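Local coordinates for protein Exo-alpha-sialidase (Clostridium perfringens, PDB 2V72) that binds galactose as the family 32 carbohydrate-binding module of a large sialidase toxin, and so probably serves to keep the enzyme on sugar-bearing surfaces, at residues L55-G60 and A137-Y142; Y84-I89 and K109-D114; I124-I127 and F133-I136. All coordinates share one frame; numbering follows the deposited sequence.

In the fold
All three contacts join one antiparallel sheet of a beta-sandwich to the other. In the first sheet, strand 121-129 lies between strands 53-59 and 84-90, so segment 124-127 of contact 3 is flanked by the first segments of contacts 1 and 2. L55 N is 2.8 Å from I124 O and E85 O is 3.0 Å from T125 N, both probable hydrogen bonds. The centre of contact 3 is about 13 Å from the centres of contacts 1 and 2, which are about 11 Å apart. Contacts 1 and 3 share strand 135-142. Contact 1 includes two calcium ligands; in contact 3 F133 touches the bound galactose, while the packed side chain of A134 stays about 10 Å from it.

Contact 1 of 3, residues L55-G60 and A137-Y142; sequences LSVNLG and AELNVY. With CA (calcium ion), chain B.
V57 and L139 face each other from two strands, 55-59 and 138-142, that run in roughly the same direction but are turned 40° apart, with their axes 9.9 Å apart at closest approach. The separation is that of layers packed through side chains: V57 CA lies 8.8 Å from L139 CA, and L59 pairs in the same register with V141. V57 and L139 slide past one another in opposite senses, with V57 CG2 and L139 CD2 meeting at 4.2 Å. The other methyl of L139, CD1, reaches L55 CD2 at 4.4 Å, so this one leucine straddles two residues of the facing strand. Further along, L59 and V141 cross at about a right angle. L59 CG is anti to the carbonyl carbon (chi1 -55°), which swings CD2 across to V141 CG2 at 3.9 Å. The five residues are all buried, and I122 and I124 of strand 121-129 extend the same apolar layer.

At the start of the second strand, A137 and E138 both oppose T71 in a classic beta bulge. At this bulge A137 O binds the calcium ion at 2.3 Å, while the bent side chain of E138 brings OE2 to the same ion at 2.4 Å. Its other oxygen, OE1, is hydrogen-bonded to Q13, an arrangement that should steady the carboxylate. S31, D34, N36 and T39 complete the site. Apolar packing between two sheets is characteristic of the F5/8 type C (discoidin-like) beta-sandwich, and a calcium ion bound beside it is common among family 32 modules.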
ATOM      1  N   LEU A  55       1.157   2.407  -5.366  1.00 46.12           N
ATOM      2  CA  LEU A  55       0.151   3.181  -4.654  1.00 45.99           C
ATOM      3  C   LEU A  55       0.888   4.094  -3.690  1.00 46.54           C
ATOM      4  O   LEU A  55       1.678   3.626  -2.868  1.00 46.60           O
ATOM      5  CB  LEU A  55      -0.811   2.263  -3.892  1.00 45.67           C
ATOM      6  CG  LEU A  55      -1.735   2.854  -2.813  1.00 45.68           C
ATOM      7  CD1 LEU A  55      -2.921   3.585  -3.413  1.00 43.90           C
ATOM      8  CD2 LEU A  55      -2.217   1.774  -1.843  1.00 45.50           C
ATOM      9  N   SER A  56       0.663   5.399  -3.814  1.00 46.67           N
ATOM     10  CA  SER A  56       1.270   6.356  -2.905  1.00 46.91           C
ATOM     11  C   SER A  56       0.204   6.830  -1.953  1.00 47.33           C
ATOM     12  O   SER A  56      -0.918   7.136  -2.367  1.00 47.32           O
ATOM     13  CB  SER A  56       1.873   7.551  -3.654  1.00 46.84           C
ATOM     14  OG  SER A  56       2.864   7.131  -4.568  1.00 45.87           O
ATOM     15  N   VAL A  57       0.557   6.865  -0.675  1.00 47.77           N
ATOM     16  CA  VAL A  57      -0.333   7.346   0.357  1.00 48.73           C
ATOM     17  C   VAL A  57       0.357   8.480   1.111  1.00 49.47           C
ATOM     18  O   VAL A  57       1.383   8.274   1.779  1.00 49.75           O
ATOM     19  CB  VAL A  57      -0.737   6.206   1.336  1.00 48.78           C
ATOM     20  CG1 VAL A  57      -1.680   6.730   2.407  1.00 49.09           C
ATOM     21  CG2 VAL A  57      -1.382   5.052   0.578  1.00 48.52           C
ATOM     22  N   ASN A  58      -0.202   9.677   0.980  1.00 49.98           N
ATOM     23  CA  ASN A  58       0.266  10.830   1.734  1.00 50.49           C
ATOM     24  C   ASN A  58      -0.330  10.787   3.122  1.00 50.86           C
ATOM     25  O   ASN A  58      -1.514  10.488   3.287  1.00 50.83           O
ATOM     26  CB  ASN A  58      -0.103  12.132   1.027  1.00 50.42           C
ATOM     27  CG  ASN A  58       0.561  13.333   1.651  1.00 50.48           C
ATOM     28  OD1 ASN A  58       0.064  13.895   2.630  1.00 49.06           O
ATOM     29  ND2 ASN A  58       1.698  13.738   1.085  1.00 51.13           N
ATOM     30  N   LEU A  59       0.496  11.092   4.119  1.00 51.66           N
ATOM     31  CA  LEU A  59       0.142  10.844   5.514  1.00 52.10           C
ATOM     32  C   LEU A  59      -0.471  12.053   6.212  1.00 52.95           C
ATOM     33  O   LEU A  59      -0.983  11.930   7.333  1.00 53.25           O
ATOM     34  CB  LEU A  59       1.349  10.299   6.287  1.00 51.81           C
ATOM     35  CG  LEU A  59       2.035   9.046   5.721  1.00 50.93           C
ATOM     36  CD1 LEU A  59       3.280   8.712   6.517  1.00 50.91           C
ATOM     37  CD2 LEU A  59       1.097   7.834   5.661  1.00 50.30           C
ATOM     38  N   GLY A  60      -0.437  13.209   5.545  1.00 53.54           N
ATOM     39  CA  GLY A  60      -1.039  14.436   6.083  1.00 54.35           C
ATOM     40  C   GLY A  60      -0.038  15.365   6.741  1.00 54.81           C
ATOM     41  O   GLY A  60      -0.098  16.579   6.561  1.00 55.08           O
ATOM     42  N   ALA A 137      -6.815  -3.912  -0.323  1.00 43.43           N
ATOM     43  CA  ALA A 137      -8.141  -3.551   0.173  1.00 43.72           C
ATOM     44  C   ALA A 137      -8.061  -2.515   1.291  1.00 43.74           C
ATOM     45  O   ALA A 137      -8.912  -1.628   1.372  1.00 43.80           O
ATOM     46  CB  ALA A 137      -8.925  -4.803   0.617  1.00 43.54           C
ATOM     47  N   GLU A 138      -7.039  -2.626   2.138  1.00 44.08           N
ATOM     48  CA  GLU A 138      -6.798  -1.655   3.213  1.00 44.68           C
ATOM     49  C   GLU A 138      -5.309  -1.443   3.497  1.00 44.96           C
ATOM     50  O   GLU A 138      -4.515  -2.384   3.453  1.00 45.07           O
ATOM     51  CB  GLU A 138      -7.507  -2.059   4.510  1.00 44.92           C
ATOM     52  CG  GLU A 138      -8.970  -1.682   4.597  1.00 45.54           C
ATOM     53  CD  GLU A 138      -9.201  -0.200   4.471  1.00 46.57           C
ATOM     54  OE1 GLU A 138      -8.730   0.569   5.341  1.00 47.16           O
ATOM     55  OE2 GLU A 138      -9.868   0.199   3.498  1.00 47.75           O
ATOM     56  N   LEU A 139      -4.950  -0.195   3.783  1.00 45.09           N
ATOM     57  CA  LEU A 139      -3.596   0.161   4.154  1.00 45.19           C
ATOM     58  C   LEU A 139      -3.626   1.040   5.395  1.00 44.99           C
ATOM     59  O   LEU A 139      -4.288   2.082   5.418  1.00 45.00           O
ATOM     60  CB  LEU A 139      -2.871   0.872   3.005  1.00 45.52           C
ATOM     61  CG  LEU A 139      -1.376   1.051   3.280  1.00 46.24           C
ATOM     62  CD1 LEU A 139      -0.544   0.717   2.061  1.00 48.12           C
ATOM     63  CD2 LEU A 139      -1.049   2.441   3.827  1.00 46.73           C
ATOM     64  N   ASN A 140      -2.912   0.598   6.426  1.00 44.28           N
ATOM     65  CA  ASN A 140      -2.849   1.322   7.678  1.00 43.84           C
ATOM     66  C   ASN A 140      -1.405   1.618   8.055  1.00 44.16           C
ATOM     67  O   ASN A 140      -0.494   0.852   7.714  1.00 44.04           O
ATOM     68  CB  ASN A 140      -3.550   0.530   8.781  1.00 43.36           C
ATOM     69  CG  ASN A 140      -5.045   0.567   8.649  1.00 42.31           C
ATOM     70  OD1 ASN A 140      -5.686   1.539   9.053  1.00 40.63           O
ATOM     71  ND2 ASN A 140      -5.618  -0.485   8.067  1.00 40.66           N
ATOM     72  N   VAL A 141      -1.198   2.744   8.728  1.00 44.42           N
ATOM     73  CA  VAL A 141       0.154   3.174   9.082  1.00 45.36           C
ATOM     74  C   VAL A 141       0.185   3.478  10.565  1.00 45.52           C
ATOM     75  O   VAL A 141      -0.687   4.174  11.087  1.00 45.71           O
ATOM     76  CB  VAL A 141       0.637   4.399   8.256  1.00 45.34           C
ATOM     77  CG1 VAL A 141       2.133   4.620   8.454  1.00 46.20           C
ATOM     78  CG2 VAL A 141       0.352   4.202   6.767  1.00 45.58           C
ATOM     79  N   TYR A 142       1.179   2.931  11.244  1.00 45.88           N
ATOM     80  CA  TYR A 142       1.210   3.015  12.689  1.00 46.08           C
ATOM     81  C   TYR A 142       2.410   3.804  13.158  1.00 46.56           C
ATOM     82  O   TYR A 142       3.481   3.727  12.553  1.00 46.68           O
ATOM     83  CB  TYR A 142       1.172   1.611  13.293  1.00 45.78           C
ATOM     84  CG  TYR A 142      -0.093   0.875  12.933  1.00 45.38           C
ATOM     85  CD1 TYR A 142      -0.186   0.148  11.742  1.00 45.23           C
ATOM     86  CD2 TYR A 142      -1.211   0.931  13.761  1.00 45.03           C
ATOM     87  CE1 TYR A 142      -1.350  -0.517  11.401  1.00 45.42           C
ATOM     88  CE2 TYR A 142      -2.382   0.267  13.427  1.00 45.04           C
ATOM     89  CZ  TYR A 142      -2.445  -0.448  12.247  1.00 45.19           C
ATOM     90  OH  TYR A 142      -3.602  -1.103  11.910  1.00 44.73           O
TER
HETATM   91 CA    CA B1139     -10.928  -0.481   1.444  1.00 42.43          CA

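Contact 2 of 3, residues Y84-I89 and K109-D114; sequences YEIHAI and KTVTFD
Y84 brings the hydroxyl end of its ring against V111, whose CG2 lies 4.2 Å from Y84 OH and 4.4 Å from Y84 CE1, an oblique approach to the ring. The same methyl is shared with I86: the two aliphatic side chains reach for each other tip to tip, and I86 CD1 meets V111 CG2 at 3.9 Å. I86 can span the distance because its chain is stretched, with CG1 set beside the backbone N and CD1 continuing outward (chi2 -171°). A single valine methyl thus bridges two strands whose backbones stand well apart, I86 CA lying 9.4 Å from V111 CA.

W102 closes the contact at one end, stacking on the ring of Y84 and touching V111 and the side chain of K109, whose NZ is hydrogen-bonded to N105 O. Toward the other end F113 also points inward; its side chain touches V97, V65 and I68 and lies in the same apolar layer. I86 and Y84 are buried, whereas V111 stays partly exposed, consistent with a contact near the margin of the apolar interior. This is face-to-face packing of strand 84-90 in one sheet with strand 109-113 in the other, as expected between the two layers of a beta-sandwich.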
ATOM      1  N   TYR A  84       7.631  -6.749  -3.688  1.00 49.97           N
ATOM      2  CA  TYR A  84       7.326  -5.357  -3.368  1.00 50.09           C
ATOM      3  C   TYR A  84       8.561  -4.514  -3.018  1.00 50.29           C
ATOM      4  O   TYR A  84       9.642  -5.045  -2.739  1.00 50.49           O
ATOM      5  CB  TYR A  84       6.315  -5.291  -2.208  1.00 50.01           C
ATOM      6  CG  TYR A  84       6.880  -5.767  -0.882  1.00 50.03           C
ATOM      7  CD1 TYR A  84       7.464  -4.872   0.013  1.00 50.08           C
ATOM      8  CD2 TYR A  84       6.844  -7.119  -0.534  1.00 50.62           C
ATOM      9  CE1 TYR A  84       8.000  -5.311   1.225  1.00 50.35           C
ATOM     10  CE2 TYR A  84       7.372  -7.568   0.667  1.00 50.13           C
ATOM     11  CZ  TYR A  84       7.945  -6.662   1.543  1.00 50.34           C
ATOM     12  OH  TYR A  84       8.465  -7.115   2.728  1.00 50.15           O
ATOM     13  N   GLU A  85       8.373  -3.196  -3.050  1.00 50.24           N
ATOM     14  CA  GLU A  85       9.305  -2.218  -2.495  1.00 50.28           C
ATOM     15  C   GLU A  85       8.478  -1.197  -1.744  1.00 50.14           C
ATOM     16  O   GLU A  85       7.343  -0.910  -2.127  1.00 50.41           O
ATOM     17  CB  GLU A  85      10.058  -1.481  -3.597  1.00 50.34           C
ATOM     18  CG  GLU A  85      11.218  -2.222  -4.254  1.00 50.67           C
ATOM     19  CD  GLU A  85      11.840  -1.411  -5.396  1.00 50.51           C
ATOM     20  OE1 GLU A  85      11.292  -0.336  -5.736  1.00 51.29           O
ATOM     21  OE2 GLU A  85      12.863  -1.849  -5.963  1.00 49.76           O
ATOM     22  N   ILE A  86       9.039  -0.652  -0.673  1.00 50.08           N
ATOM     23  CA  ILE A  86       8.413   0.443   0.054  1.00 50.10           C
ATOM     24  C   ILE A  86       9.397   1.618   0.164  1.00 50.30           C
ATOM     25  O   ILE A  86      10.525   1.453   0.627  1.00 49.76           O
ATOM     26  CB  ILE A  86       7.911  -0.005   1.460  1.00 50.22           C
ATOM     27  CG1 ILE A  86       6.946  -1.202   1.348  1.00 50.40           C
ATOM     28  CG2 ILE A  86       7.271   1.169   2.214  1.00 50.53           C
ATOM     29  CD1 ILE A  86       6.232  -1.580   2.648  1.00 49.66           C
ATOM     30  N   HIS A  87       8.969   2.789  -0.298  1.00 50.96           N
ATOM     31  CA  HIS A  87       9.764   4.012  -0.212  1.00 51.60           C
ATOM     32  C   HIS A  87       9.030   4.998   0.662  1.00 52.47           C
ATOM     33  O   HIS A  87       7.797   5.022   0.675  1.00 52.46           O
ATOM     34  CB  HIS A  87       9.955   4.666  -1.583  1.00 51.25           C
ATOM     35  CG  HIS A  87      10.748   3.853  -2.554  1.00 50.60           C
ATOM     36  ND1 HIS A  87      10.225   2.758  -3.207  1.00 50.23           N
ATOM     37  CD2 HIS A  87      12.014   3.997  -3.013  1.00 49.88           C
ATOM     38  CE1 HIS A  87      11.137   2.257  -4.022  1.00 50.18           C
ATOM     39  NE2 HIS A  87      12.234   2.987  -3.920  1.00 49.63           N
ATOM     40  N   ALA A  88       9.792   5.810   1.391  1.00 53.54           N
ATOM     41  CA  ALA A  88       9.222   6.877   2.201  1.00 54.78           C
ATOM     42  C   ALA A  88       9.658   8.224   1.650  1.00 55.56           C
ATOM     43  O   ALA A  88      10.768   8.360   1.137  1.00 55.51           O
ATOM     44  CB  ALA A  88       9.647   6.730   3.658  1.00 54.74           C
ATOM     45  N   ILE A  89       8.782   9.216   1.758  1.00 56.76           N
ATOM     46  CA  ILE A  89       9.098  10.568   1.309  1.00 57.93           C
ATOM     47  C   ILE A  89       9.130  11.490   2.523  1.00 58.45           C
ATOM     48  O   ILE A  89       8.126  11.633   3.229  1.00 58.50           O
ATOM     49  CB  ILE A  89       8.094  11.078   0.220  1.00 58.15           C
ATOM     50  CG1 ILE A  89       8.178  10.231  -1.057  1.00 58.45           C
ATOM     51  CG2 ILE A  89       8.358  12.547  -0.137  1.00 58.65           C
ATOM     52  CD1 ILE A  89       7.222   9.042  -1.097  1.00 59.35           C
ATOM     53  N   LYS A 109      -0.370  -8.470   5.576  1.00 50.51           N
ATOM     54  CA  LYS A 109       1.082  -8.466   5.515  1.00 50.16           C
ATOM     55  C   LYS A 109       1.560  -7.257   6.297  1.00 50.28           C
ATOM     56  O   LYS A 109       1.148  -6.130   6.021  1.00 50.34           O
ATOM     57  CB  LYS A 109       1.559  -8.410   4.058  1.00 50.07           C
ATOM     58  CG  LYS A 109       0.807  -9.356   3.107  1.00 49.27           C
ATOM     59  CD  LYS A 109       1.457 -10.737   3.020  1.00 48.66           C
ATOM     60  CE  LYS A 109       0.428 -11.887   2.834  1.00 47.10           C
ATOM     61  NZ  LYS A 109      -0.607 -11.685   1.768  1.00 45.59           N
ATOM     62  N   THR A 110       2.404  -7.498   7.298  1.00 50.40           N
ATOM     63  CA  THR A 110       2.964  -6.417   8.104  1.00 50.55           C
ATOM     64  C   THR A 110       4.421  -6.122   7.751  1.00 50.44           C
ATOM     65  O   THR A 110       5.184  -7.010   7.347  1.00 50.25           O
ATOM     66  CB  THR A 110       2.861  -6.685   9.632  1.00 50.80           C
ATOM     67  OG1 THR A 110       3.424  -7.966   9.937  1.00 51.38           O
ATOM     68  CG2 THR A 110       1.410  -6.632  10.109  1.00 50.52           C
ATOM     69  N   VAL A 111       4.781  -4.852   7.891  1.00 50.27           N
ATOM     70  CA  VAL A 111       6.156  -4.397   7.753  1.00 50.04           C
ATOM     71  C   VAL A 111       6.446  -3.527   8.968  1.00 49.87           C
ATOM     72  O   VAL A 111       5.747  -2.542   9.225  1.00 49.20           O
ATOM     73  CB  VAL A 111       6.377  -3.606   6.432  1.00 49.96           C
ATOM     74  CG1 VAL A 111       7.739  -2.923   6.430  1.00 49.87           C
ATOM     75  CG2 VAL A 111       6.247  -4.531   5.224  1.00 50.02           C
ATOM     76  N   THR A 112       7.464  -3.910   9.727  1.00 50.04           N
ATOM     77  CA  THR A 112       7.794  -3.186  10.949  1.00 50.55           C
ATOM     78  C   THR A 112       9.185  -2.562  10.867  1.00 50.68           C
ATOM     79  O   THR A 112      10.118  -3.150  10.317  1.00 50.15           O
ATOM     80  CB  THR A 112       7.621  -4.077  12.202  1.00 50.67           C
ATOM     81  OG1 THR A 112       6.259  -4.531  12.271  1.00 50.36           O
ATOM     82  CG2 THR A 112       7.952  -3.304  13.491  1.00 51.42           C
ATOM     83  N   PHE A 113       9.296  -1.350  11.396  1.00 51.24           N
ATOM     84  CA  PHE A 113      10.565  -0.648  11.466  1.00 51.88           C
ATOM     85  C   PHE A 113      10.996  -0.525  12.926  1.00 52.38           C
ATOM     86  O   PHE A 113      10.444   0.292  13.679  1.00 52.41           O
ATOM     87  CB  PHE A 113      10.457   0.730  10.799  1.00 51.84           C
ATOM     88  CG  PHE A 113       9.953   0.684   9.381  1.00 51.64           C
ATOM     89  CD1 PHE A 113       8.629   0.992   9.091  1.00 52.04           C
ATOM     90  CD2 PHE A 113      10.800   0.329   8.337  1.00 51.35           C
ATOM     91  CE1 PHE A 113       8.156   0.953   7.783  1.00 51.14           C
ATOM     92  CE2 PHE A 113      10.334   0.282   7.028  1.00 50.57           C
ATOM     93  CZ  PHE A 113       9.016   0.598   6.752  1.00 50.86           C
ATOM     94  N   ASP A 114      11.968  -1.353  13.316  1.00 53.02           N
ATOM     95  CA  ASP A 114      12.551  -1.334  14.669  1.00 53.62           C
ATOM     96  C   ASP A 114      12.967   0.085  15.069  1.00 53.66           C
ATOM     97  O   ASP A 114      12.630   0.551  16.161  1.00 53.68           O
ATOM     98  CB  ASP A 114      13.748  -2.290  14.763  1.00 53.85           C
ATOM     99  CG  ASP A 114      13.354  -3.765  14.617  1.00 55.06           C
ATOM    100  OD1 ASP A 114      12.204  -4.137  14.958  1.00 56.36           O
ATOM    101  OD2 ASP A 114      14.215  -4.562  14.172  1.00 56.00           O
TER

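Contact 3 of 3, residues I124-I127 and F133-I136; sequences ITAI and FASI
I136 starts with its CG1 beside the backbone N and then runs on fully extended (chi2 170°), which carries CD1 across to I124. The isoleucine it meets is folded instead: with chi2 at -54°, its longer branch curls away and leaves the shorter one, CG2, to do the touching. I124 CG2 and I136 CD1 come together at 4.3 Å, a loose van der Waals contact between one outstretched methyl and one held close to its backbone.

The second pair is much tighter. A126 and A134 point their methyls at one another, CB to CB at 3.5 Å, and the main chains draw in accordingly: A126 CA is 6.2 Å from A134 CA, against 9.8 Å between I124 CA and I136 CA. The two segments therefore converge from the isoleucines toward the alanines, where the small side chains allow the backbones to come near. W41 packs against both A134 and I136 and continues the apolar surface on that side.

In segment 133-136, F133 and S135 alternate with the packed residues and point away from 124-127. F133 touches the bound galactose, and its ring meets that of H42 with the planes at about 50°. S135 OG is hydrogen-bonded to N78 O, and its side chain also touches R73 and H42. N78, R73 and H42 all line the pocket, so S135 acts as a second-shell residue behind it. The short connection from strand 121-129 to strand 135-142 carries the chain from one sheet to the other, a beta arch: its alanines and isoleucines pack inside the sandwich while F133 contributes to the galactose pocket at the sandwich end.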
ATOM      1  N   ILE A 124       3.920   2.115  -1.950  1.00 48.91           N
ATOM      2  CA  ILE A 124       4.015   0.669  -2.122  1.00 48.63           C
ATOM      3  C   ILE A 124       4.049   0.346  -3.607  1.00 48.31           C
ATOM      4  O   ILE A 124       3.092   0.626  -4.333  1.00 48.27           O
ATOM      5  CB  ILE A 124       2.829  -0.094  -1.466  1.00 48.92           C
ATOM      6  CG1 ILE A 124       2.485   0.462  -0.073  1.00 49.57           C
ATOM      7  CG2 ILE A 124       3.097  -1.614  -1.459  1.00 48.68           C
ATOM      8  CD1 ILE A 124       3.657   0.528   0.911  1.00 50.47           C
ATOM      9  N   THR A 125       5.158  -0.244  -4.042  1.00 48.03           N
ATOM     10  CA  THR A 125       5.347  -0.642  -5.427  1.00 48.12           C
ATOM     11  C   THR A 125       5.194  -2.149  -5.551  1.00 48.43           C
ATOM     12  O   THR A 125       5.852  -2.911  -4.843  1.00 48.45           O
ATOM     13  CB  THR A 125       6.732  -0.190  -5.969  1.00 48.04           C
ATOM     14  OG1 THR A 125       6.813   1.241  -5.933  1.00 47.37           O
ATOM     15  CG2 THR A 125       6.959  -0.673  -7.406  1.00 47.73           C
ATOM     16  N   ALA A 126       4.299  -2.561  -6.449  1.00 48.69           N
ATOM     17  CA  ALA A 126       4.080  -3.967  -6.748  1.00 48.62           C
ATOM     18  C   ALA A 126       4.907  -4.376  -7.963  1.00 48.84           C
ATOM     19  O   ALA A 126       4.589  -4.004  -9.092  1.00 48.92           O
ATOM     20  CB  ALA A 126       2.614  -4.225  -6.986  1.00 48.43           C
ATOM     21  N   ILE A 127       5.977  -5.127  -7.719  1.00 49.13           N
ATOM     22  CA  ILE A 127       6.850  -5.621  -8.792  1.00 49.61           C
ATOM     23  C   ILE A 127       6.227  -6.843  -9.462  1.00 49.99           C
ATOM     24  O   ILE A 127       6.247  -6.968 -10.689  1.00 50.34           O
ATOM     25  CB  ILE A 127       8.261  -5.976  -8.265  1.00 49.51           C
ATOM     26  CG1 ILE A 127       8.903  -4.759  -7.586  1.00 49.84           C
ATOM     27  CG2 ILE A 127       9.147  -6.512  -9.396  1.00 49.41           C
ATOM     28  CD1 ILE A 127      10.099  -5.098  -6.705  1.00 50.84           C
ATOM     29  N   PHE A 133      -1.606  -8.334 -11.750  1.00 46.40           N
ATOM     30  CA  PHE A 133      -2.277  -7.179 -11.146  1.00 45.87           C
ATOM     31  C   PHE A 133      -1.699  -6.842  -9.773  1.00 45.53           C
ATOM     32  O   PHE A 133      -0.861  -7.568  -9.241  1.00 45.04           O
ATOM     33  CB  PHE A 133      -3.783  -7.441 -10.991  1.00 46.18           C
ATOM     34  CG  PHE A 133      -4.467  -7.852 -12.264  1.00 46.82           C
ATOM     35  CD1 PHE A 133      -4.814  -9.180 -12.479  1.00 46.77           C
ATOM     36  CD2 PHE A 133      -4.757  -6.911 -13.249  1.00 47.66           C
ATOM     37  CE1 PHE A 133      -5.446  -9.569 -13.660  1.00 47.95           C
ATOM     38  CE2 PHE A 133      -5.384  -7.284 -14.432  1.00 47.83           C
ATOM     39  CZ  PHE A 133      -5.730  -8.616 -14.639  1.00 47.49           C
ATOM     40  N   ALA A 134      -2.162  -5.725  -9.217  1.00 45.03           N
ATOM     41  CA  ALA A 134      -1.871  -5.343  -7.847  1.00 44.41           C
ATOM     42  C   ALA A 134      -3.179  -4.879  -7.222  1.00 44.06           C
ATOM     43  O   ALA A 134      -3.907  -4.080  -7.832  1.00 44.10           O
ATOM     44  CB  ALA A 134      -0.835  -4.219  -7.812  1.00 44.47           C
ATOM     45  N   SER A 135      -3.478  -5.398  -6.033  1.00 42.96           N
ATOM     46  CA  SER A 135      -4.628  -4.969  -5.246  1.00 42.30           C
ATOM     47  C   SER A 135      -4.279  -4.843  -3.761  1.00 42.52           C
ATOM     48  O   SER A 135      -3.436  -5.586  -3.243  1.00 42.48           O
ATOM     49  CB  SER A 135      -5.832  -5.900  -5.447  1.00 42.35           C
ATOM     50  OG  SER A 135      -5.538  -7.256  -5.147  1.00 41.70           O
ATOM     51  N   ILE A 136      -4.907  -3.866  -3.109  1.00 42.44           N
ATOM     52  CA  ILE A 136      -4.812  -3.644  -1.673  1.00 42.44           C
ATOM     53  C   ILE A 136      -6.193  -3.169  -1.232  1.00 43.07           C
ATOM     54  O   ILE A 136      -6.692  -2.153  -1.721  1.00 43.07           O
ATOM     55  CB  ILE A 136      -3.739  -2.567  -1.292  1.00 42.47           C
ATOM     56  CG1 ILE A 136      -2.314  -3.080  -1.545  1.00 42.06           C
ATOM     57  CG2 ILE A 136      -3.881  -2.148   0.176  1.00 41.89           C
ATOM     58  CD1 ILE A 136      -1.228  -2.007  -1.430  1.00 41.79           C
TER